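Local coordinates for magnesium and cobalt efflux protein (Bordetella parapertussis, PDB 3JTF), which probably takes part in magnesium and cobalt transport, and binds AMP through its pair of CBS domains, at residues His38-Val43 and Leu114-Asp119; Ile52-Ala57 and Leu101-Asp106. All coordinates share one frame; numbering follows the deposited sequence.

Contact 1: residues His38-Val43 and Leu114-Asp119; sequences HSRFPV and LVTMED. With AMP (adenosine monophosphate), chain F; SO4 (sulfate ion), chain H.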
loop_
_atom_site.group_PDB
_atom_site.type_symbol
_atom_site.label_atom_id
_atom_site.label_comp_id
_atom_site.label_asym_id
_atom_site.label_seq_id
_atom_site.Cartn_x
_atom_site.Cartn_y
_atom_site.Cartn_z
ATOM N N HIS B 38 -1.415 4.396 -6.847
ATOM C CA HIS B 38 -0.863 3.070 -6.508
ATOM C C HIS B 38 0.506 3.228 -5.873
ATOM O O HIS B 38 1.175 4.204 -6.110
ATOM C CB HIS B 38 -0.757 2.162 -7.726
ATOM C CG HIS B 38 -2.071 1.876 -8.364
ATOM N ND1 HIS B 38 -3.127 1.322 -7.675
ATOM C CD2 HIS B 38 -2.523 2.123 -9.615
ATOM C CE1 HIS B 38 -4.169 1.219 -8.488
ATOM N NE2 HIS B 38 -3.825 1.698 -9.672
ATOM N N SER B 39 0.890 2.274 -5.047
ATOM C CA SER B 39 2.181 2.293 -4.365
ATOM C C SER B 39 3.263 1.513 -5.127
ATOM O O SER B 39 4.439 1.716 -4.880
ATOM C CB SER B 39 2.052 1.692 -2.962
ATOM O OG SER B 39 1.408 0.400 -3.022
ATOM N N ARG B 40 2.858 0.598 -5.996
ATOM C CA ARG B 40 3.773 -0.319 -6.666
ATOM C C ARG B 40 3.519 -0.364 -8.182
ATOM O O ARG B 40 2.377 -0.368 -8.615
ATOM C CB ARG B 40 3.598 -1.719 -6.108
ATOM C CG ARG B 40 3.839 -1.859 -4.594
ATOM C CD ARG B 40 3.111 -3.085 -4.071
ATOM N NE ARG B 40 1.676 -2.832 -4.128
ATOM C CZ ARG B 40 0.749 -3.570 -3.548
ATOM N NH1 ARG B 40 -0.514 -3.223 -3.675
ATOM N NH2 ARG B 40 1.081 -4.640 -2.829
ATOM N N PHE B 41 4.587 -0.416 -8.966
ATOM C CA PHE B 41 4.506 -0.331 -10.427
ATOM C C PHE B 41 5.392 -1.370 -11.045
ATOM O O PHE B 41 6.591 -1.407 -10.756
ATOM C CB PHE B 41 4.921 1.058 -10.896
ATOM C CG PHE B 41 4.114 2.145 -10.279
ATOM C CD1 PHE B 41 4.449 2.643 -9.022
ATOM C CD2 PHE B 41 2.988 2.626 -10.920
ATOM C CE1 PHE B 41 3.689 3.598 -8.417
ATOM C CE2 PHE B 41 2.222 3.606 -10.350
ATOM C CZ PHE B 41 2.557 4.100 -9.074
ATOM N N PRO B 42 4.820 -2.239 -11.884
ATOM C CA PRO B 42 5.706 -2.959 -12.788
ATOM C C PRO B 42 6.495 -2.005 -13.676
ATOM O O PRO B 42 5.966 -1.000 -14.110
ATOM C CB PRO B 42 4.762 -3.827 -13.631
ATOM C CG PRO B 42 3.440 -3.801 -12.901
ATOM C CD PRO B 42 3.410 -2.447 -12.235
ATOM N N VAL B 43 7.756 -2.348 -13.898
ATOM C CA VAL B 43 8.689 -1.552 -14.667
ATOM C C VAL B 43 9.095 -2.279 -15.916
ATOM O O VAL B 43 9.352 -3.497 -15.881
ATOM C CB VAL B 43 9.935 -1.215 -13.807
ATOM C CG1 VAL B 43 10.963 -0.416 -14.637
ATOM C CG2 VAL B 43 9.494 -0.412 -12.547
ATOM N N LEU B 114 -1.968 -8.141 -13.625
ATOM C CA LEU B 114 -1.358 -8.115 -12.311
ATOM C C LEU B 114 -2.437 -8.374 -11.256
ATOM O O LEU B 114 -3.629 -8.254 -11.506
ATOM C CB LEU B 114 -0.563 -6.816 -12.068
ATOM C CG LEU B 114 -1.277 -5.485 -11.832
ATOM C CD1 LEU B 114 -1.963 -5.426 -10.476
ATOM C CD2 LEU B 114 -0.284 -4.314 -11.987
ATOM N N VAL B 115 -2.007 -8.778 -10.085
ATOM C CA VAL B 115 -2.911 -9.145 -9.017
ATOM C C VAL B 115 -2.216 -8.823 -7.706
ATOM O O VAL B 115 -0.972 -8.893 -7.613
ATOM C CB VAL B 115 -3.356 -10.629 -9.146
ATOM C CG1 VAL B 115 -2.197 -11.561 -8.897
ATOM C CG2 VAL B 115 -4.588 -10.902 -8.249
ATOM N N THR B 116 -3.011 -8.405 -6.726
ATOM C CA THR B 116 -2.533 -8.093 -5.373
ATOM C C THR B 116 -3.283 -8.874 -4.303
ATOM O O THR B 116 -4.354 -9.435 -4.555
ATOM C CB THR B 116 -2.623 -6.581 -5.012
ATOM O OG1 THR B 116 -3.982 -6.198 -4.765
ATOM C CG2 THR B 116 -1.979 -5.661 -6.105
HETATM N N MSE B 117 -2.697 -8.914 -3.103
HETATM C CA MSE B 117 -3.320 -9.625 -1.973
HETATM C C MSE B 117 -4.695 -9.085 -1.655
HETATM O O MSE B 117 -5.580 -9.846 -1.287
HETATM C CB MSE B 117 -2.459 -9.574 -0.705
HETATM C CG MSE B 117 -2.906 -10.673 0.346
HETATM SE SE MSE B 117 -1.661 -10.641 1.849
HETATM C CE MSE B 117 -2.455 -9.069 2.738
ATOM N N GLU B 118 -4.865 -7.769 -1.793
ATOM C CA GLU B 118 -6.169 -7.147 -1.585
ATOM C C GLU B 118 -7.226 -7.692 -2.517
ATOM O O GLU B 118 -8.329 -8.008 -2.052
ATOM C CB GLU B 118 -6.073 -5.619 -1.730
ATOM C CG GLU B 118 -7.365 -4.823 -1.418
ATOM C CD GLU B 118 -7.224 -3.307 -1.836
ATOM O OE1 GLU B 118 -6.318 -2.633 -1.282
ATOM O OE2 GLU B 118 -7.973 -2.800 -2.723
ATOM N N ASP B 119 -6.898 -7.826 -3.810
ATOM C CA ASP B 119 -7.821 -8.416 -4.792
ATOM C C ASP B 119 -8.225 -9.841 -4.377
ATOM O O ASP B 119 -9.362 -10.237 -4.514
ATOM C CB ASP B 119 -7.215 -8.502 -6.201
ATOM C CG ASP B 119 -6.847 -7.138 -6.792
ATOM O OD1 ASP B 119 -7.626 -6.182 -6.621
ATOM O OD2 ASP B 119 -5.746 -7.050 -7.402
HETATM P P AMP F . -2.876 -0.097 -4.322
HETATM O O1P AMP F . -1.442 -0.481 -4.449
HETATM O O2P AMP F . -3.369 0.086 -2.925
HETATM O O3P AMP F . -3.244 1.038 -5.218
HETATM O "O5'" AMP F . -3.771 -1.277 -4.912
HETATM C "C5'" AMP F . -5.187 -1.075 -5.014
HETATM C "C4'" AMP F . -5.664 -1.878 -6.185
HETATM O "O4'" AMP F . -5.296 -1.329 -7.468
HETATM C "C3'" AMP F . -4.991 -3.254 -6.149
HETATM O "O3'" AMP F . -5.607 -4.118 -5.188
HETATM C "C2'" AMP F . -5.205 -3.659 -7.562
HETATM O "O2'" AMP F . -6.670 -3.834 -7.639
HETATM C "C1'" AMP F . -4.762 -2.380 -8.289
HETATM N N9 AMP F . -3.318 -2.035 -8.550
HETATM C C8 AMP F . -2.239 -1.959 -7.717
HETATM N N7 AMP F . -1.123 -1.544 -8.387
HETATM C C5 AMP F . -1.501 -1.315 -9.667
HETATM C C6 AMP F . -0.857 -0.834 -10.899
HETATM N N6 AMP F . 0.448 -0.545 -10.909
HETATM N N1 AMP F . -1.597 -0.765 -12.026
HETATM C C2 AMP F . -2.903 -1.042 -12.041
HETATM N N3 AMP F . -3.574 -1.444 -10.948
HETATM C C4 AMP F . -2.922 -1.618 -9.760
HETATM S S SO4 H . -2.148 -5.583 -1.339
HETATM O O1 SO4 H . -1.574 -4.853 -0.220
HETATM O O2 SO4 H . -3.005 -6.621 -0.905
HETATM O O3 SO4 H . -2.860 -4.614 -2.197
HETATM O O4 SO4 H . -1.075 -6.112 -2.145
#

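Contact 2: residues Ile52-Ala57 and Leu101-Asp106; sequences IGILLA and LAIVID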
loop_
_atom_site.group_PDB
_atom_site.type_symbol
_atom_site.label_atom_id
_atom_site.label_comp_id
_atom_site.label_asym_id
_atom_site.label_seq_id
_atom_site.Cartn_x
_atom_site.Cartn_y
_atom_site.Cartn_z
ATOM N N ILE B 52 10.955 -5.726 -16.187
ATOM C CA ILE B 52 12.265 -5.961 -15.576
ATOM C C ILE B 52 12.161 -5.929 -14.047
ATOM O O ILE B 52 13.162 -6.043 -13.365
ATOM C CB ILE B 52 13.328 -4.961 -16.084
ATOM C CG1 ILE B 52 12.894 -3.516 -15.840
ATOM C CG2 ILE B 52 13.644 -5.191 -17.610
ATOM C CD1 ILE B 52 14.066 -2.533 -15.809
ATOM N N GLY B 53 10.948 -5.752 -13.530
ATOM C CA GLY B 53 10.696 -5.796 -12.129
ATOM C C GLY B 53 9.576 -4.894 -11.640
ATOM O O GLY B 53 8.755 -4.446 -12.427
ATOM N N ILE B 54 9.552 -4.671 -10.332
ATOM C CA ILE B 54 8.552 -3.877 -9.646
ATOM C C ILE B 54 9.224 -2.767 -8.855
ATOM O O ILE B 54 10.205 -3.000 -8.163
ATOM C CB ILE B 54 7.751 -4.702 -8.631
ATOM C CG1 ILE B 54 7.230 -5.996 -9.272
ATOM C CG2 ILE B 54 6.594 -3.817 -8.011
ATOM C CD1 ILE B 54 6.176 -5.806 -10.368
ATOM N N LEU B 55 8.710 -1.550 -8.987
ATOM C CA LEU B 55 9.224 -0.424 -8.216
ATOM C C LEU B 55 8.189 -0.067 -7.160
ATOM O O LEU B 55 7.016 0.119 -7.477
ATOM C CB LEU B 55 9.477 0.801 -9.100
ATOM C CG LEU B 55 10.004 2.064 -8.371
ATOM C CD1 LEU B 55 11.457 1.813 -7.869
ATOM C CD2 LEU B 55 9.985 3.219 -9.337
ATOM N N LEU B 56 8.633 -0.020 -5.909
ATOM C CA LEU B 56 7.846 0.558 -4.822
ATOM C C LEU B 56 8.120 2.069 -4.814
ATOM O O LEU B 56 9.250 2.506 -4.642
ATOM C CB LEU B 56 8.250 -0.106 -3.495
ATOM C CG LEU B 56 7.522 0.306 -2.209
ATOM C CD1 LEU B 56 6.022 -0.162 -2.136
ATOM C CD2 LEU B 56 8.326 -0.197 -0.964
ATOM N N ALA B 57 7.079 2.862 -5.016
ATOM C CA ALA B 57 7.196 4.323 -5.170
ATOM C C ALA B 57 7.997 4.985 -4.056
ATOM O O ALA B 57 8.785 5.880 -4.330
ATOM C CB ALA B 57 5.829 4.968 -5.195
ATOM N N LEU B 101 2.229 -8.098 -4.578
ATOM C CA LEU B 101 1.830 -7.831 -5.961
ATOM C C LEU B 101 2.549 -8.831 -6.836
ATOM O O LEU B 101 3.771 -9.021 -6.693
ATOM C CB LEU B 101 2.212 -6.403 -6.367
ATOM C CG LEU B 101 1.689 -5.967 -7.755
ATOM C CD1 LEU B 101 1.292 -4.485 -7.867
ATOM C CD2 LEU B 101 2.724 -6.292 -8.808
ATOM N N ALA B 102 1.805 -9.483 -7.732
ATOM C CA ALA B 102 2.375 -10.419 -8.676
ATOM C C ALA B 102 1.913 -10.049 -10.087
ATOM O O ALA B 102 0.828 -9.509 -10.269
ATOM C CB ALA B 102 1.936 -11.891 -8.342
ATOM N N ILE B 103 2.764 -10.349 -11.058
ATOM C CA ILE B 103 2.424 -10.236 -12.436
ATOM C C ILE B 103 1.860 -11.575 -12.876
ATOM O O ILE B 103 2.417 -12.621 -12.575
ATOM C CB ILE B 103 3.666 -9.874 -13.287
ATOM C CG1 ILE B 103 4.299 -8.548 -12.858
ATOM C CG2 ILE B 103 3.312 -9.832 -14.820
ATOM C CD1 ILE B 103 3.324 -7.397 -12.887
ATOM N N VAL B 104 0.762 -11.535 -13.614
ATOM C CA VAL B 104 0.067 -12.730 -14.023
ATOM C C VAL B 104 0.442 -13.089 -15.463
ATOM O O VAL B 104 0.440 -12.213 -16.356
ATOM C CB VAL B 104 -1.438 -12.518 -13.945
ATOM C CG1 VAL B 104 -2.207 -13.774 -14.422
ATOM C CG2 VAL B 104 -1.833 -12.092 -12.518
ATOM N N ILE B 105 0.743 -14.355 -15.694
ATOM C CA ILE B 105 1.051 -14.847 -17.042
ATOM C C ILE B 105 0.093 -15.960 -17.501
ATOM O O ILE B 105 -0.383 -16.723 -16.703
ATOM C CB ILE B 105 2.546 -15.271 -17.166
ATOM C CG1 ILE B 105 2.856 -16.481 -16.320
ATOM C CG2 ILE B 105 3.487 -14.122 -16.812
ATOM C CD1 ILE B 105 4.341 -16.904 -16.358
ATOM N N ASP B 106 -0.234 -15.997 -18.788
ATOM C CA ASP B 106 -1.121 -17.050 -19.361
ATOM C C ASP B 106 -0.369 -18.355 -19.534
ATOM O O ASP B 106 0.841 -18.409 -19.303
ATOM C CB ASP B 106 -1.732 -16.633 -20.696
ATOM C CG ASP B 106 -0.680 -16.407 -21.803
ATOM O OD1 ASP B 106 0.306 -17.162 -21.955
ATOM O OD2 ASP B 106 -0.849 -15.446 -22.546
#

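Contact 1: residues His38-Val43 and Leu114-Asp119
Arg40 NH1 packs against the Thr116 CG2 methyl at 3.7 Å. The second direct touch is Pro42 CG on Leu114 CD2 at 3.9 Å, with the two side chains crossing at about a right angle. AMP links the segments further, through hydrogen bonds to both. The Arg40 chain bends at chi3 (-69°), which sets its guanidinium edge-on to two anions. NH1 donates to AMP O1P at 3.0 Å and also to sulfate O3, while NH2 donates to sulfate O4 at 2.7 Å. The sulfate probably comes from the crystallisation liquor.

This is the nucleotide cleft of a CBS domain pair, with one segment from each CBS domain. The His38 ring lies over one face of the adenine, and Leu114 packs its methyls on the opposite face. AMP N6 donates to Arg40 O at 3.0 Å, a fairly straight bond (162°) to the backbone. On the ribose, Thr116 OG1 and AMP O3' share a hydrogen bond of 2.7 Å. Asp119 OD1 accepts from AMP O2' at 2.7 Å.

Thr116 is the N-cap of helix 117-126. Its N donates to Asp119 OD2 at 3.1 Å, on the anti side and 29° out of the carboxylate plane. That bond helps fix the carboxylate facing the ribose.

Contact 2: residues Ile52-Ala57 and Leu101-Asp106
The contact has no flat group: Ile54 meets Leu101 and Ile103 through aliphatic branches alone. The Ile54 CD1 methyl does all the touching from its side. It lies 3.8 Å from Leu101 CD2 and 4.1 Å from Ile103 CD1, and also comes close to Ile103 CG1. Leu101 CD2 and Ile103 CD1 are themselves 4.3 Å apart, and the three methyls form a triangle. Ile54 and Leu101 meet at an oblique angle. Ile54 and Ile103 run past each other in opposite directions.

The Ile54 torsions explain the reach. CG1 is opposite the carbonyl carbon (chi1 -50°), and chi2 of -67° then carries CD1 across to rest against both methyls at once. In Leu101, chi2 of 145° is away from a staggered value, which may mean some strain. The three CB atoms all point into the interface, yet the CA atoms of Ile54 and Leu101 remain 8.6 Å apart. The strands therefore meet by side chains and not as neighbours in a sheet.

Strand 51-56 is an outermost strand, within this chain, of the first CBS domain's sheet, and strand 101-105 is an inner strand of the second. Their contact is part of the apolar interface between the tandem CBS repeats, the arrangement known as a Bateman module. Around it, Ile54 also packs on Ala78, Ile103 on Phe80, and Leu101 on Thr116 and the bound AMP. The backbone of Ile54 is hydrogen-bonded to Arg76.

How the contacts relate
Both contacts join the first CBS domain to the second, and their centres lie about 7 Å apart. Contact 1 lines the AMP site; contact 2 extends the same interface through Ile54, Leu101 and Ile103. The same two sheets supply both. Strand 40-44 pairs antiparallel with 51-56, with probable hydrogen bonds from Val43 N to Gly53 O and from Ile52 N to Val43 O, each 2.8 Å. In the other sheet, strands 101-105 and 111-116 are adjacent. Across the domains, Pro42 CG packs on Ile103 CD1 at 3.6 Å, which joins the apolar parts of the two contacts. Leu101 bridges to the pocket: its side chain is about 4 Å from AMP, Arg40 and Thr116 at the nearest atoms.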